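PDB 6JUF: SspB protein from Streptomyces clavuligerus, which probably acts as a DNA-cleaving nuclease of the phosphorothioation-sensing SspABCD-SspE defence system against phages. Local coordinates for residues A91-D96 with L309-L314. Sequence-based numbering, arbitrary orientation.
Sequences ARWLLD and LAWDVL
W93 and W311 form a T-shaped (edge-to-face) pair: their planes stand at 87° and the six-membered rings have centroids 5.1 Å apart. W311 supplies the edge. Its CZ3 lies over the middle of one W93 face and comes within 3.7 Å of W93 CD2 and 3.8 Å of W93 CE2, while W311 CH2 is 4.1 Å from W93 CE3. W93 bridges the gap between helices, the nearest CA atoms (W93 and L314) being 10.8 Å apart, with its CB directed at the facing helix and its CG anti to the backbone N (chi1 172°).

L314 meets the benzo end of W93 obliquely, L314 CG being 3.7 Å from W93 CH2. L314 CD2 also rests on a face of W311, toward the rim, so one leucine touches both indoles. The polar edge of W93 is satisfied by NE1 bonding to D315 OD1, one residue beyond 309-314, a bond that helps to hold the indole in this orientation.

All three touching residues are buried. This aromatic helix-helix contact within the DUF4007 region, away from the metal-binding E18, joins helix 89-95 to helix 306-317, over 200 residues apart; L112 of helix 107-118 touches both W93 and L314, W116 of that helix packs on W311, and helix 231-243 meets L314 through I233 and Y236.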
loop_
_atom_site.group_PDB
_atom_site.type_symbol
_atom_site.label_atom_id
_atom_site.label_comp_id
_atom_site.label_asym_id
_atom_site.label_seq_id
_atom_site.Cartn_x
_atom_site.Cartn_y
_atom_site.Cartn_z
ATOM N N ALA B 91 -16.733 5.161 -8.037
ATOM C CA ALA B 91 -15.933 5.699 -6.958
ATOM C C ALA B 91 -16.791 5.758 -5.676
ATOM O O ALA B 91 -16.292 5.395 -4.595
ATOM C CB ALA B 91 -15.417 7.100 -7.288
ATOM N N ARG B 92 -18.061 6.142 -5.767
ATOM C CA ARG B 92 -18.941 6.103 -4.587
ATOM C C ARG B 92 -19.026 4.646 -4.054
ATOM O O ARG B 92 -19.031 4.478 -2.840
ATOM C CB ARG B 92 -20.346 6.601 -4.955
ATOM C CG ARG B 92 -21.436 6.387 -3.920
ATOM C CD ARG B 92 -21.136 7.185 -2.655
ATOM N NE ARG B 92 -22.128 6.994 -1.571
ATOM C CZ ARG B 92 -22.072 6.030 -0.653
ATOM N NH1 ARG B 92 -21.133 5.060 -0.695
ATOM N NH2 ARG B 92 -23.013 5.984 0.301
ATOM N N TRP B 93 -19.136 3.656 -4.924
ATOM C CA TRP B 93 -19.283 2.279 -4.493
ATOM C C TRP B 93 -17.995 1.791 -3.828
ATOM O O TRP B 93 -18.047 1.057 -2.857
ATOM C CB TRP B 93 -19.704 1.437 -5.691
ATOM C CG TRP B 93 -19.701 -0.036 -5.393
ATOM C CD1 TRP B 93 -20.743 -0.824 -4.921
ATOM C CD2 TRP B 93 -18.574 -0.947 -5.598
ATOM N NE1 TRP B 93 -20.323 -2.120 -4.764
ATOM C CE2 TRP B 93 -19.017 -2.254 -5.173
ATOM C CE3 TRP B 93 -17.257 -0.788 -6.075
ATOM C CZ2 TRP B 93 -18.176 -3.385 -5.227
ATOM C CZ3 TRP B 93 -16.456 -1.939 -6.159
ATOM C CH2 TRP B 93 -16.921 -3.201 -5.701
ATOM N N LEU B 94 -16.812 2.132 -4.379
ATOM C CA LEU B 94 -15.559 1.557 -3.912
ATOM C C LEU B 94 -14.889 2.316 -2.781
ATOM O O LEU B 94 -14.427 1.729 -1.766
ATOM C CB LEU B 94 -14.561 1.482 -5.106
ATOM C CG LEU B 94 -13.156 0.959 -4.686
ATOM C CD1 LEU B 94 -13.197 -0.515 -4.220
ATOM C CD2 LEU B 94 -12.170 1.155 -5.834
ATOM N N LEU B 95 -14.798 3.632 -2.923
ATOM C CA LEU B 95 -13.947 4.443 -2.091
ATOM C C LEU B 95 -14.621 5.173 -0.940
ATOM O O LEU B 95 -13.909 5.696 -0.082
ATOM C CB LEU B 95 -13.172 5.483 -2.953
ATOM C CG LEU B 95 -12.233 4.833 -3.980
ATOM C CD1 LEU B 95 -11.710 5.982 -4.861
ATOM C CD2 LEU B 95 -11.133 4.102 -3.262
ATOM N N ASP B 96 -15.921 5.313 -0.938
ATOM C CA ASP B 96 -16.597 6.002 0.146
ATOM C C ASP B 96 -16.306 5.297 1.471
ATOM O O ASP B 96 -16.107 4.064 1.530
ATOM C CB ASP B 96 -18.084 5.999 -0.119
ATOM C CG ASP B 96 -18.787 7.077 0.648
ATOM O OD1 ASP B 96 -19.237 6.786 1.782
ATOM O OD2 ASP B 96 -18.846 8.210 0.154
ATOM N N LEU B 309 -25.392 -8.444 -14.431
ATOM C CA LEU B 309 -24.941 -9.675 -13.759
ATOM C C LEU B 309 -23.513 -9.484 -13.242
ATOM O O LEU B 309 -23.176 -9.950 -12.171
ATOM C CB LEU B 309 -25.038 -10.922 -14.659
ATOM C CG LEU B 309 -26.507 -11.249 -15.050
ATOM C CD1 LEU B 309 -26.442 -12.303 -16.160
ATOM C CD2 LEU B 309 -27.158 -11.775 -13.773
ATOM N N ALA B 310 -22.678 -8.800 -14.010
ATOM C CA ALA B 310 -21.339 -8.539 -13.592
ATOM C C ALA B 310 -21.356 -7.811 -12.248
ATOM O O ALA B 310 -20.556 -8.148 -11.370
ATOM C CB ALA B 310 -20.610 -7.673 -14.638
ATOM N N TRP B 311 -22.210 -6.811 -12.114
ATOM C CA TRP B 311 -22.308 -6.100 -10.888
ATOM C C TRP B 311 -22.931 -6.876 -9.743
ATOM O O TRP B 311 -22.607 -6.573 -8.615
ATOM C CB TRP B 311 -22.947 -4.723 -11.101
ATOM C CG TRP B 311 -21.870 -3.806 -11.576
ATOM C CD1 TRP B 311 -21.499 -3.511 -12.882
ATOM C CD2 TRP B 311 -20.958 -3.076 -10.743
ATOM N NE1 TRP B 311 -20.454 -2.660 -12.897
ATOM C CE2 TRP B 311 -20.081 -2.356 -11.640
ATOM C CE3 TRP B 311 -20.786 -2.943 -9.370
ATOM C CZ2 TRP B 311 -19.043 -1.549 -11.168
ATOM C CZ3 TRP B 311 -19.787 -2.117 -8.892
ATOM C CH2 TRP B 311 -18.907 -1.439 -9.783
ATOM N N ASP B 312 -23.884 -7.769 -9.971
ATOM C CA ASP B 312 -24.316 -8.679 -8.893
ATOM C C ASP B 312 -23.124 -9.447 -8.359
ATOM O O ASP B 312 -22.943 -9.551 -7.145
ATOM C CB ASP B 312 -25.385 -9.664 -9.364
ATOM C CG ASP B 312 -26.714 -8.993 -9.694
ATOM O OD1 ASP B 312 -26.926 -7.858 -9.204
ATOM O OD2 ASP B 312 -27.506 -9.579 -10.475
ATOM N N VAL B 313 -22.340 -10.030 -9.255
ATOM C CA VAL B 313 -21.220 -10.883 -8.864
ATOM C C VAL B 313 -20.180 -10.022 -8.114
ATOM O O VAL B 313 -19.659 -10.403 -7.078
ATOM C CB VAL B 313 -20.562 -11.467 -10.135
ATOM C CG1 VAL B 313 -19.194 -12.102 -9.863
ATOM C CG2 VAL B 313 -21.468 -12.516 -10.764
ATOM N N LEU B 314 -19.900 -8.840 -8.614
ATOM C CA LEU B 314 -18.912 -7.973 -7.973
ATOM C C LEU B 314 -19.413 -7.462 -6.602
ATOM O O LEU B 314 -18.686 -7.472 -5.667
ATOM C CB LEU B 314 -18.572 -6.768 -8.866
ATOM C CG LEU B 314 -17.520 -5.799 -8.322
ATOM C CD1 LEU B 314 -16.214 -6.521 -7.968
ATOM C CD2 LEU B 314 -17.217 -4.694 -9.339
#